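Local atomic coordinates of probable 2-phosphosulfolactate phosphatase (Clostridium acetobutylicum, PDB entry 1VR0), a protein that probably hydrolyses (2R)-O-phospho-3-sulfolactate to (2R)-3-sulfolactate and phosphate with the help of magnesium. Residues L61-A66 against L86-F91; A142-E147 against K236-Y241; Y173-V178 against T192-V197; F207-K212 against K224-C229. One frame throughout, in Å; residues are numbered along the deposited sequence.

How the contacts relate
The four contacts illustrate how a mixed alpha/beta chain closes on itself at several sequence distances. Contact 1 comes first and stands alone, joining helix 63-73 to the loop after strand 77-81 beside the three-stranded parallel sheet; its centre lies about 29 Å from that of contact 2 and about 34 Å from that of contact 3. Contact 2 spans the longest gap, and contacts 3 and 4 both fall inside the loop it closes. Neighbours meet physically: Ala142 of contact 2 packs on Cys177 of contact 3, and Val197 of contact 3 packs on Phe207 of contact 4. Contacts 3 and 4 also reach the second subunit, linking the chain's fold to the dimer.

Contact 1: L61-A66 against L86-F91; sequences LTVEEA and LKIEGF
Val63 spreads its two methyl branches over two residues of the facing loop. CG2 lies 4.0 Å from Ile88 CG2, the two side chains running past one another in opposite senses, while CG1 approaches Phe91 CE1 at 4.1 Å. This division of labour follows from the first torsion, which sets CG1 anti to the backbone N (chi1 172°) and leaves CG2 beside that nitrogen. One helical turn on, Ala66 CB meets Phe91 CZ at 4.1 Å; both aliphatic groups come to the ring obliquely, at its outer end.

The second shell explains why these groups are in place. Ile88 CB sits 3.8 Å above the plane of the Phe91 ring and over its centre, covering one face, and the type II turn from Ile88 to Phe91 brings the two residues together. On the other side Thr62 caps the helix, its OG1 accepting from Glu65 N at 3.0 Å with an angle of 162°. Beyond, Phe91 and Ala66 both touch Leu79 of strand 77-81, while Ile88 touches Thr113.

With no hydrogen bond across it, the contact is purely apolar: methyl and ring surfaces attach a loop that follows pocket residues Glu82, Lys84 and Gly85.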
# COMPACT_ATOMS: atom_id res chain seq x y z
N LEU A 61 -5.82 -17.65 -16.14
CA LEU A 61 -5.95 -17.74 -14.69
C LEU A 61 -5.90 -19.19 -14.19
O LEU A 61 -5.49 -19.44 -13.06
CB LEU A 61 -7.21 -17.00 -14.21
CG LEU A 61 -7.25 -15.48 -14.47
CD1 LEU A 61 -8.41 -14.84 -13.77
CD2 LEU A 61 -5.95 -14.72 -14.10
N THR A 62 -6.31 -20.16 -14.99
CA THR A 62 -6.33 -21.53 -14.49
C THR A 62 -5.59 -22.46 -15.41
O THR A 62 -5.46 -22.20 -16.61
CB THR A 62 -7.79 -22.07 -14.30
OG1 THR A 62 -8.41 -22.33 -15.57
CG2 THR A 62 -8.60 -21.07 -13.55
N VAL A 63 -5.13 -23.56 -14.84
CA VAL A 63 -4.54 -24.63 -15.63
C VAL A 63 -5.52 -25.18 -16.66
O VAL A 63 -5.14 -25.48 -17.79
CB VAL A 63 -4.02 -25.76 -14.69
CG1 VAL A 63 -3.55 -26.99 -15.49
CG2 VAL A 63 -2.90 -25.20 -13.79
N GLU A 64 -6.77 -25.32 -16.28
CA GLU A 64 -7.75 -25.89 -17.20
C GLU A 64 -7.93 -25.01 -18.46
O GLU A 64 -7.96 -25.49 -19.57
CB GLU A 64 -9.07 -26.05 -16.48
CG GLU A 64 -9.96 -27.02 -17.16
CD GLU A 64 -11.43 -26.74 -16.87
OE1 GLU A 64 -12.26 -27.65 -17.17
OE2 GLU A 64 -11.74 -25.63 -16.34
N GLU A 65 -8.00 -23.71 -18.24
CA GLU A 65 -8.11 -22.74 -19.33
C GLU A 65 -6.83 -22.73 -20.21
O GLU A 65 -6.93 -22.57 -21.42
CB GLU A 65 -8.46 -21.37 -18.73
CG GLU A 65 -8.16 -20.13 -19.55
CD GLU A 65 -9.24 -19.73 -20.55
OE1 GLU A 65 -9.93 -20.63 -21.13
OE2 GLU A 65 -9.35 -18.48 -20.75
N ALA A 66 -5.66 -22.94 -19.59
CA ALA A 66 -4.38 -23.06 -20.31
C ALA A 66 -4.36 -24.26 -21.25
O ALA A 66 -3.89 -24.14 -22.38
CB ALA A 66 -3.21 -23.14 -19.33
N LEU A 86 6.72 -23.55 -8.55
CA LEU A 86 7.12 -24.81 -9.19
C LEU A 86 6.49 -25.00 -10.59
O LEU A 86 5.43 -24.46 -10.90
CB LEU A 86 6.69 -25.98 -8.32
CG LEU A 86 7.35 -26.10 -6.93
CD1 LEU A 86 6.62 -27.18 -6.11
CD2 LEU A 86 8.84 -26.45 -7.04
N LYS A 87 7.17 -25.79 -11.41
CA LYS A 87 6.67 -26.19 -12.71
C LYS A 87 5.37 -26.96 -12.53
O LYS A 87 5.27 -27.77 -11.63
CB LYS A 87 7.69 -27.10 -13.40
CG LYS A 87 7.52 -27.22 -14.90
CD LYS A 87 8.37 -28.35 -15.47
CE LYS A 87 8.26 -28.41 -16.99
NZ LYS A 87 8.46 -29.80 -17.47
N ILE A 88 4.39 -26.71 -13.39
CA ILE A 88 3.08 -27.34 -13.31
C ILE A 88 3.09 -28.66 -14.07
O ILE A 88 3.63 -28.74 -15.16
CB ILE A 88 1.99 -26.40 -13.86
CG1 ILE A 88 1.98 -25.07 -13.08
CG2 ILE A 88 0.63 -27.06 -13.80
CD1 ILE A 88 1.37 -23.90 -13.84
N GLU A 89 2.48 -29.70 -13.50
CA GLU A 89 2.55 -31.06 -14.10
C GLU A 89 2.00 -30.99 -15.52
O GLU A 89 0.97 -30.37 -15.74
CB GLU A 89 1.79 -32.11 -13.24
CG GLU A 89 2.41 -33.49 -13.17
N GLY A 90 2.70 -31.58 -16.49
CA GLY A 90 2.29 -31.57 -17.90
C GLY A 90 2.66 -30.33 -18.71
O GLY A 90 2.39 -30.29 -19.92
N PHE A 91 3.26 -29.31 -18.09
CA PHE A 91 3.66 -28.09 -18.81
C PHE A 91 5.02 -28.29 -19.45
O PHE A 91 5.73 -29.23 -19.13
CB PHE A 91 3.69 -26.85 -17.88
CG PHE A 91 2.35 -26.17 -17.70
CD1 PHE A 91 1.15 -26.88 -17.74
CD2 PHE A 91 2.29 -24.82 -17.49
CE1 PHE A 91 -0.07 -26.25 -17.57
CE2 PHE A 91 1.05 -24.16 -17.33
CZ PHE A 91 -0.12 -24.89 -17.37

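Contact 2: A142-E147 against K236-Y241; sequences AEKIVE and KLVPQY
Lys144 reaches from the flank of helix 138-148 across Val238 and Gln240 of segment 236-241. Its CB makes the apolar part of the contact, lying 4.1 Å from Val238 CG2. That methyl is the branch of Val238 beside its own backbone N; the other, CG1, is anti to it. Beyond CB the lysine chain starts anti to the backbone N (chi1 -175°), then bends once at the second torsion (chi2 66°) and runs straight from there. CE comes to 3.9 Å from Gln240 OE1, the extended glutamine meeting the lysine at about a right angle. The approach is a loose one between an amide oxygen and a methylene probably polarised by the neighbouring ammonium group. At the tip, NZ turns back to its own helix and forms a salt bridge with Glu147 OE1 at 2.7 Å, engaging the syn lone pair of the carboxylate. The partner three residues along the helix thus pairs with the charge and helps to hold the end of the lysine chain.

Val238 and Gln240 in turn both rest on Leu131 of strand 129-133, while the backbones of Pro239 and Tyr241 are hydrogen-bonded to Ile132 and Ile130 of the same strand. The arrangement is that of a layered alpha/beta fold: helix 138-148 links the parallel strands 129-133 and 152-156, which flank strand 33-37 in the sheet, in a beta-alpha-beta crossover, and its flank meets the antiparallel strand added beside 129-133 in the seven-stranded mixed sheet.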
# COMPACT_ATOMS: atom_id res chain seq x y z
N ALA A 142 9.58 3.40 -19.23
CA ALA A 142 9.46 4.79 -18.90
C ALA A 142 9.35 5.59 -20.19
O ALA A 142 8.55 6.50 -20.30
CB ALA A 142 10.64 5.22 -18.09
N GLU A 143 10.12 5.20 -21.19
CA GLU A 143 10.05 5.87 -22.46
C GLU A 143 8.68 5.71 -23.11
O GLU A 143 8.16 6.67 -23.64
CB GLU A 143 11.13 5.34 -23.36
CG GLU A 143 11.06 5.97 -24.71
CD GLU A 143 12.35 5.88 -25.45
OE1 GLU A 143 13.40 6.18 -24.83
OE2 GLU A 143 12.32 5.50 -26.64
N LYS A 144 8.09 4.52 -23.03
CA LYS A 144 6.74 4.28 -23.57
C LYS A 144 5.64 5.05 -22.81
O LYS A 144 4.71 5.60 -23.40
CB LYS A 144 6.44 2.79 -23.60
CG LYS A 144 5.12 2.40 -24.25
CD LYS A 144 5.06 2.68 -25.70
CE LYS A 144 3.67 2.35 -26.25
NZ LYS A 144 3.52 2.76 -27.70
N ILE A 145 5.80 5.12 -21.51
CA ILE A 145 4.92 5.92 -20.66
C ILE A 145 4.84 7.36 -21.10
O ILE A 145 3.76 7.93 -21.21
CB ILE A 145 5.37 5.82 -19.20
CG1 ILE A 145 4.96 4.48 -18.63
CG2 ILE A 145 4.76 6.93 -18.37
CD1 ILE A 145 5.65 4.13 -17.27
N VAL A 146 5.99 7.96 -21.36
CA VAL A 146 6.05 9.35 -21.79
C VAL A 146 5.40 9.52 -23.16
O VAL A 146 4.62 10.43 -23.35
CB VAL A 146 7.51 9.84 -21.83
CG1 VAL A 146 7.65 11.22 -22.46
CG2 VAL A 146 8.09 9.83 -20.42
N GLU A 147 5.71 8.62 -24.09
CA GLU A 147 5.13 8.66 -25.44
C GLU A 147 3.61 8.58 -25.37
O GLU A 147 2.92 9.30 -26.07
CB GLU A 147 5.66 7.51 -26.30
CG GLU A 147 5.33 7.60 -27.79
CD GLU A 147 4.53 6.37 -28.35
OE1 GLU A 147 4.55 5.27 -27.74
OE2 GLU A 147 3.87 6.50 -29.41
N LYS A 236 14.93 -3.76 -24.42
CA LYS A 236 14.44 -2.48 -24.97
C LYS A 236 12.99 -2.56 -25.46
O LYS A 236 12.46 -1.62 -26.02
CB LYS A 236 15.31 -2.02 -26.14
CG LYS A 236 16.83 -1.96 -25.85
CD LYS A 236 17.17 -1.19 -24.56
CE LYS A 236 18.68 -1.30 -24.24
NZ LYS A 236 19.05 -0.46 -23.08
N LEU A 237 12.36 -3.68 -25.19
CA LEU A 237 11.02 -3.98 -25.64
C LEU A 237 10.01 -3.73 -24.52
O LEU A 237 10.30 -4.02 -23.34
CB LEU A 237 10.99 -5.46 -25.95
CG LEU A 237 10.18 -5.90 -27.12
CD1 LEU A 237 10.92 -5.53 -28.38
CD2 LEU A 237 9.99 -7.40 -26.96
N VAL A 238 8.84 -3.21 -24.89
CA VAL A 238 7.76 -3.04 -23.93
C VAL A 238 6.55 -3.84 -24.33
O VAL A 238 5.70 -3.36 -25.06
CB VAL A 238 7.36 -1.59 -23.81
CG1 VAL A 238 6.27 -1.45 -22.76
CG2 VAL A 238 8.57 -0.74 -23.45
N PRO A 239 6.42 -5.06 -23.82
CA PRO A 239 5.25 -5.83 -24.19
C PRO A 239 3.95 -5.17 -23.76
O PRO A 239 3.90 -4.42 -22.79
CB PRO A 239 5.42 -7.15 -23.45
CG PRO A 239 6.84 -7.20 -23.03
CD PRO A 239 7.28 -5.78 -22.87
N GLN A 240 2.90 -5.47 -24.50
CA GLN A 240 1.65 -4.82 -24.29
C GLN A 240 0.52 -5.84 -24.37
O GLN A 240 0.48 -6.62 -25.31
CB GLN A 240 1.53 -3.74 -25.33
CG GLN A 240 0.53 -2.72 -24.98
CD GLN A 240 0.78 -1.37 -25.62
OE1 GLN A 240 1.83 -1.10 -26.24
NE2 GLN A 240 -0.21 -0.49 -25.45
N TYR A 241 -0.35 -5.84 -23.37
CA TYR A 241 -1.51 -6.74 -23.32
C TYR A 241 -2.69 -6.06 -24.02
O TYR A 241 -3.04 -4.94 -23.71
CB TYR A 241 -1.84 -7.08 -21.85
CG TYR A 241 -3.09 -7.92 -21.63
CD1 TYR A 241 -3.12 -9.25 -21.99
CD2 TYR A 241 -4.22 -7.39 -21.03
CE1 TYR A 241 -4.24 -10.01 -21.79
CE2 TYR A 241 -5.36 -8.15 -20.82
CZ TYR A 241 -5.36 -9.46 -21.22
OH TYR A 241 -6.47 -10.25 -21.03

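Contact 3: Y173-V178 against T192-V197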
# COMPACT_ATOMS: atom_id res chain seq x y z
N TYR A 173 11.87 2.22 -9.36
CA TYR A 173 12.88 2.36 -10.38
C TYR A 173 12.29 2.94 -11.65
O TYR A 173 12.88 3.84 -12.28
CB TYR A 173 13.49 0.99 -10.68
CG TYR A 173 14.32 0.91 -11.91
CD1 TYR A 173 15.37 1.79 -12.14
CD2 TYR A 173 14.09 -0.11 -12.84
CE1 TYR A 173 16.16 1.67 -13.27
CE2 TYR A 173 14.87 -0.23 -13.96
CZ TYR A 173 15.90 0.65 -14.18
OH TYR A 173 16.66 0.51 -15.33
N ILE A 174 11.12 2.42 -12.01
CA ILE A 174 10.47 2.82 -13.25
C ILE A 174 9.99 4.28 -13.14
O ILE A 174 10.16 5.06 -14.08
CB ILE A 174 9.36 1.83 -13.59
CG1 ILE A 174 10.01 0.49 -13.97
CG2 ILE A 174 8.49 2.35 -14.73
CD1 ILE A 174 9.09 -0.61 -14.36
N ILE A 175 9.41 4.63 -12.00
CA ILE A 175 8.96 5.98 -11.75
C ILE A 175 10.17 6.92 -11.85
O ILE A 175 10.11 7.96 -12.48
CB ILE A 175 8.29 6.06 -10.37
CG1 ILE A 175 6.95 5.33 -10.42
CG2 ILE A 175 8.11 7.51 -9.92
CD1 ILE A 175 6.39 4.98 -9.06
N ASN A 176 11.29 6.50 -11.28
CA ASN A 176 12.49 7.28 -11.35
C ASN A 176 12.94 7.54 -12.76
O ASN A 176 13.41 8.61 -13.07
CB ASN A 176 13.62 6.59 -10.60
CG ASN A 176 14.70 7.56 -10.20
OD1 ASN A 176 15.73 7.66 -10.83
ND2 ASN A 176 14.42 8.33 -9.18
N CYS A 177 12.82 6.53 -13.61
CA CYS A 177 13.19 6.62 -15.02
C CYS A 177 12.26 7.56 -15.78
O CYS A 177 12.69 8.22 -16.75
CB CYS A 177 13.13 5.24 -15.67
SG CYS A 177 14.42 4.04 -15.15
N VAL A 178 10.99 7.58 -15.38
CA VAL A 178 10.05 8.53 -15.94
C VAL A 178 10.48 9.94 -15.55
O VAL A 178 10.45 10.84 -16.38
CB VAL A 178 8.61 8.26 -15.49
CG1 VAL A 178 7.68 9.44 -15.88
CG2 VAL A 178 8.09 6.97 -16.09
N THR A 192 5.41 8.20 -4.76
CA THR A 192 6.48 8.92 -4.10
C THR A 192 7.29 7.98 -3.17
O THR A 192 8.51 7.96 -3.19
CB THR A 192 5.90 10.08 -3.27
OG1 THR A 192 5.30 11.04 -4.15
CG2 THR A 192 6.94 10.72 -2.44
N THR A 193 6.58 7.18 -2.39
CA THR A 193 7.23 6.26 -1.43
C THR A 193 8.03 5.16 -2.13
O THR A 193 9.16 4.87 -1.75
CB THR A 193 6.20 5.67 -0.46
OG1 THR A 193 5.46 6.73 0.17
CG2 THR A 193 6.89 4.84 0.66
N ALA A 194 7.47 4.57 -3.18
CA ALA A 194 8.21 3.59 -3.99
C ALA A 194 9.47 4.22 -4.56
O ALA A 194 10.55 3.65 -4.45
CB ALA A 194 7.36 3.09 -5.11
N GLN A 195 9.34 5.39 -5.17
CA GLN A 195 10.48 6.06 -5.75
C GLN A 195 11.55 6.33 -4.70
O GLN A 195 12.74 6.20 -4.96
CB GLN A 195 10.00 7.35 -6.43
CG GLN A 195 11.02 8.03 -7.32
CD GLN A 195 11.93 8.94 -6.56
OE1 GLN A 195 11.56 9.46 -5.49
NE2 GLN A 195 13.18 9.11 -7.06
N TYR A 196 11.11 6.69 -3.49
CA TYR A 196 12.01 6.95 -2.38
C TYR A 196 12.81 5.72 -1.99
O TYR A 196 14.04 5.81 -1.79
CB TYR A 196 11.24 7.44 -1.15
CG TYR A 196 12.12 7.50 0.07
CD1 TYR A 196 13.10 8.48 0.20
CD2 TYR A 196 12.01 6.54 1.10
CE1 TYR A 196 13.93 8.52 1.32
CE2 TYR A 196 12.83 6.58 2.21
CZ TYR A 196 13.80 7.57 2.32
OH TYR A 196 14.64 7.60 3.42
N VAL A 197 12.11 4.58 -1.91
CA VAL A 197 12.73 3.31 -1.57
C VAL A 197 13.77 2.95 -2.63
O VAL A 197 14.91 2.51 -2.30
CB VAL A 197 11.68 2.18 -1.47
CG1 VAL A 197 12.35 0.80 -1.33
CG2 VAL A 197 10.76 2.42 -0.31
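Ile175 lays its CG2 methyl against the aliphatic part of Gln195, 3.9 Å from CG and 4.0 Å from CB, the two side chains lying aslant. Its other branch, ending in CD1, reaches a more distant 4.5 Å from Ala194 CB. The split is set by a first torsion of -71°, which puts CG2 anti to the backbone N. Gln195 bends at its second torsion, lifting its amide beside that of Asn176, with the two planes nearly coplanar. Asn176 ND2 and Gln195 NE2 are modelled 2.6 Å apart, a doubtful detail because the amides are probably turned over.

Segments 173-178 and 192-197, on helices 165-181 and 189-199, cross almost perpendicularly (-96°), their axes 8.3 Å apart at closest approach, so the meeting is confined to a small patch. Ile175 also packs on Leu187 of the intervening strand 185-187. Tyr196 turns its CB away from 173-178, and its hydroxyl is hydrogen-bonded to Thr200 OG1 of the second subunit.

Chemically the patch is a buried hydrocarbon overlap: Ile175 joins the two helices through the methylenes of Gln195 and the methyl of Ala194, with the amide pair beside it.

Contact 4: F207-K212 against K224-C229; sequences FVKYAK and KDFEYC
Both Val208 and Phe226 hold a key carbon anti to the backbone N, and this turns them against each other: CG1 of the valine (chi1 173°) and CG of the phenylalanine (chi1 165°). The side chains pass in opposite directions, and Val208 CG1 arrives at the rim of the ring, close to its plane, 3.9 Å from CE1. Lys209 comes to another part of the same ring. Extended beyond CG, it runs at about a right angle to the phenylalanine and brings CE obliquely to 4.1 Å from Phe226 CE2 and as near to CZ. It is therefore a methylene of the lysine that does the touching; NZ remains 6.2 Å from Glu227 OE2, a separation at which opposite charges could attract only gently.

Val208, on helix 205-208, and Lys209, in the type I turn from Val208 to Ala211, are successive residues that both meet the ring; the turn is closed by the bond from Ala211 N to Val208 O at 2.7 Å.

Next to Phe226, Asp225 forms a salt bridge with Arg41, which lines the sulfolactate pocket, so the helix that presents the ring also takes part in the second shell of the site. Within the fold, Phe226 also meets helix 212-219, edge-to-face with Tyr214 and against Met218, while Val208 packs on Ile169 of helix 165-181 and Phe207 reaches Tyr196 of the second subunit.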
# COMPACT_ATOMS: atom_id res chain seq x y z
N PHE A 207 17.95 -4.51 -1.34
CA PHE A 207 16.76 -4.24 -0.58
C PHE A 207 15.69 -5.30 -0.80
O PHE A 207 14.87 -5.57 0.06
CB PHE A 207 16.26 -2.84 -0.96
CG PHE A 207 15.22 -2.34 -0.06
CD1 PHE A 207 15.57 -1.65 1.08
CD2 PHE A 207 13.88 -2.59 -0.32
CE1 PHE A 207 14.58 -1.20 1.95
CE2 PHE A 207 12.88 -2.14 0.56
CZ PHE A 207 13.22 -1.45 1.67
N VAL A 208 15.70 -5.93 -1.96
CA VAL A 208 14.76 -7.00 -2.22
C VAL A 208 14.94 -8.15 -1.23
O VAL A 208 13.99 -8.86 -0.88
CB VAL A 208 14.91 -7.52 -3.66
CG1 VAL A 208 14.02 -8.77 -3.89
CG2 VAL A 208 14.57 -6.44 -4.66
N LYS A 209 16.17 -8.35 -0.75
CA LYS A 209 16.43 -9.41 0.23
C LYS A 209 15.59 -9.29 1.52
O LYS A 209 15.47 -10.25 2.25
CB LYS A 209 17.91 -9.52 0.54
CG LYS A 209 18.65 -9.96 -0.68
CD LYS A 209 20.12 -10.07 -0.43
CE LYS A 209 20.87 -10.29 -1.71
NZ LYS A 209 22.30 -10.22 -1.43
N TYR A 210 14.98 -8.12 1.77
CA TYR A 210 14.02 -7.95 2.88
C TYR A 210 12.60 -8.42 2.55
O TYR A 210 11.80 -8.55 3.44
CB TYR A 210 13.97 -6.48 3.33
CG TYR A 210 15.32 -5.96 3.78
CD1 TYR A 210 16.01 -6.60 4.79
CD2 TYR A 210 15.91 -4.83 3.19
CE1 TYR A 210 17.26 -6.17 5.21
CE2 TYR A 210 17.21 -4.38 3.60
CZ TYR A 210 17.86 -5.07 4.60
OH TYR A 210 19.10 -4.70 5.06
N ALA A 211 12.30 -8.67 1.27
CA ALA A 211 10.97 -9.15 0.89
C ALA A 211 10.72 -10.56 1.41
O ALA A 211 11.59 -11.40 1.31
CB ALA A 211 10.80 -9.13 -0.62
N LYS A 212 9.52 -10.81 1.92
CA LYS A 212 9.12 -12.14 2.39
C LYS A 212 9.30 -13.16 1.25
O LYS A 212 9.80 -14.22 1.45
CB LYS A 212 7.67 -12.10 2.89
CG LYS A 212 7.20 -13.30 3.67
N LYS A 224 19.98 -17.87 -9.38
CA LYS A 224 20.24 -17.45 -10.76
C LYS A 224 19.13 -16.55 -11.30
O LYS A 224 19.41 -15.53 -11.91
CB LYS A 224 20.38 -18.63 -11.71
CG LYS A 224 21.38 -19.69 -11.31
CD LYS A 224 22.65 -19.61 -12.10
CE LYS A 224 23.61 -20.78 -11.78
NZ LYS A 224 23.31 -21.99 -12.59
N ASP A 225 17.87 -16.97 -11.12
CA ASP A 225 16.75 -16.16 -11.61
C ASP A 225 16.72 -14.81 -10.90
O ASP A 225 16.49 -13.79 -11.53
CB ASP A 225 15.40 -16.86 -11.40
CG ASP A 225 15.15 -18.03 -12.35
OD1 ASP A 225 15.78 -18.19 -13.44
OD2 ASP A 225 14.25 -18.81 -11.99
N PHE A 226 16.97 -14.83 -9.59
CA PHE A 226 17.00 -13.60 -8.78
C PHE A 226 18.04 -12.59 -9.31
O PHE A 226 17.75 -11.41 -9.48
CB PHE A 226 17.26 -13.93 -7.29
CG PHE A 226 17.66 -12.73 -6.47
CD1 PHE A 226 16.74 -11.77 -6.15
CD2 PHE A 226 18.98 -12.54 -6.07
CE1 PHE A 226 17.11 -10.64 -5.43
CE2 PHE A 226 19.36 -11.40 -5.33
CZ PHE A 226 18.42 -10.45 -5.02
N GLU A 227 19.26 -13.05 -9.57
CA GLU A 227 20.30 -12.14 -10.03
C GLU A 227 19.97 -11.60 -11.42
O GLU A 227 20.28 -10.45 -11.73
CB GLU A 227 21.66 -12.83 -10.13
CG GLU A 227 22.03 -13.70 -8.95
CD GLU A 227 23.07 -13.08 -8.07
OE1 GLU A 227 24.19 -13.61 -8.11
OE2 GLU A 227 22.75 -12.09 -7.34
N TYR A 228 19.39 -12.46 -12.25
CA TYR A 228 19.04 -12.09 -13.60
C TYR A 228 17.94 -11.01 -13.60
O TYR A 228 18.07 -9.99 -14.26
CB TYR A 228 18.61 -13.34 -14.39
CG TYR A 228 18.05 -13.01 -15.73
CD1 TYR A 228 18.88 -12.78 -16.82
CD2 TYR A 228 16.68 -12.86 -15.92
CE1 TYR A 228 18.37 -12.43 -18.07
CE2 TYR A 228 16.16 -12.51 -17.16
CZ TYR A 228 17.01 -12.31 -18.23
OH TYR A 228 16.53 -11.99 -19.47
N CYS A 229 16.88 -11.25 -12.84
CA CYS A 229 15.76 -10.31 -12.76
C CYS A 229 16.09 -8.95 -12.14
O CYS A 229 15.30 -8.01 -12.27
CB CYS A 229 14.59 -10.93 -11.99
SG CYS A 229 13.91 -12.40 -12.82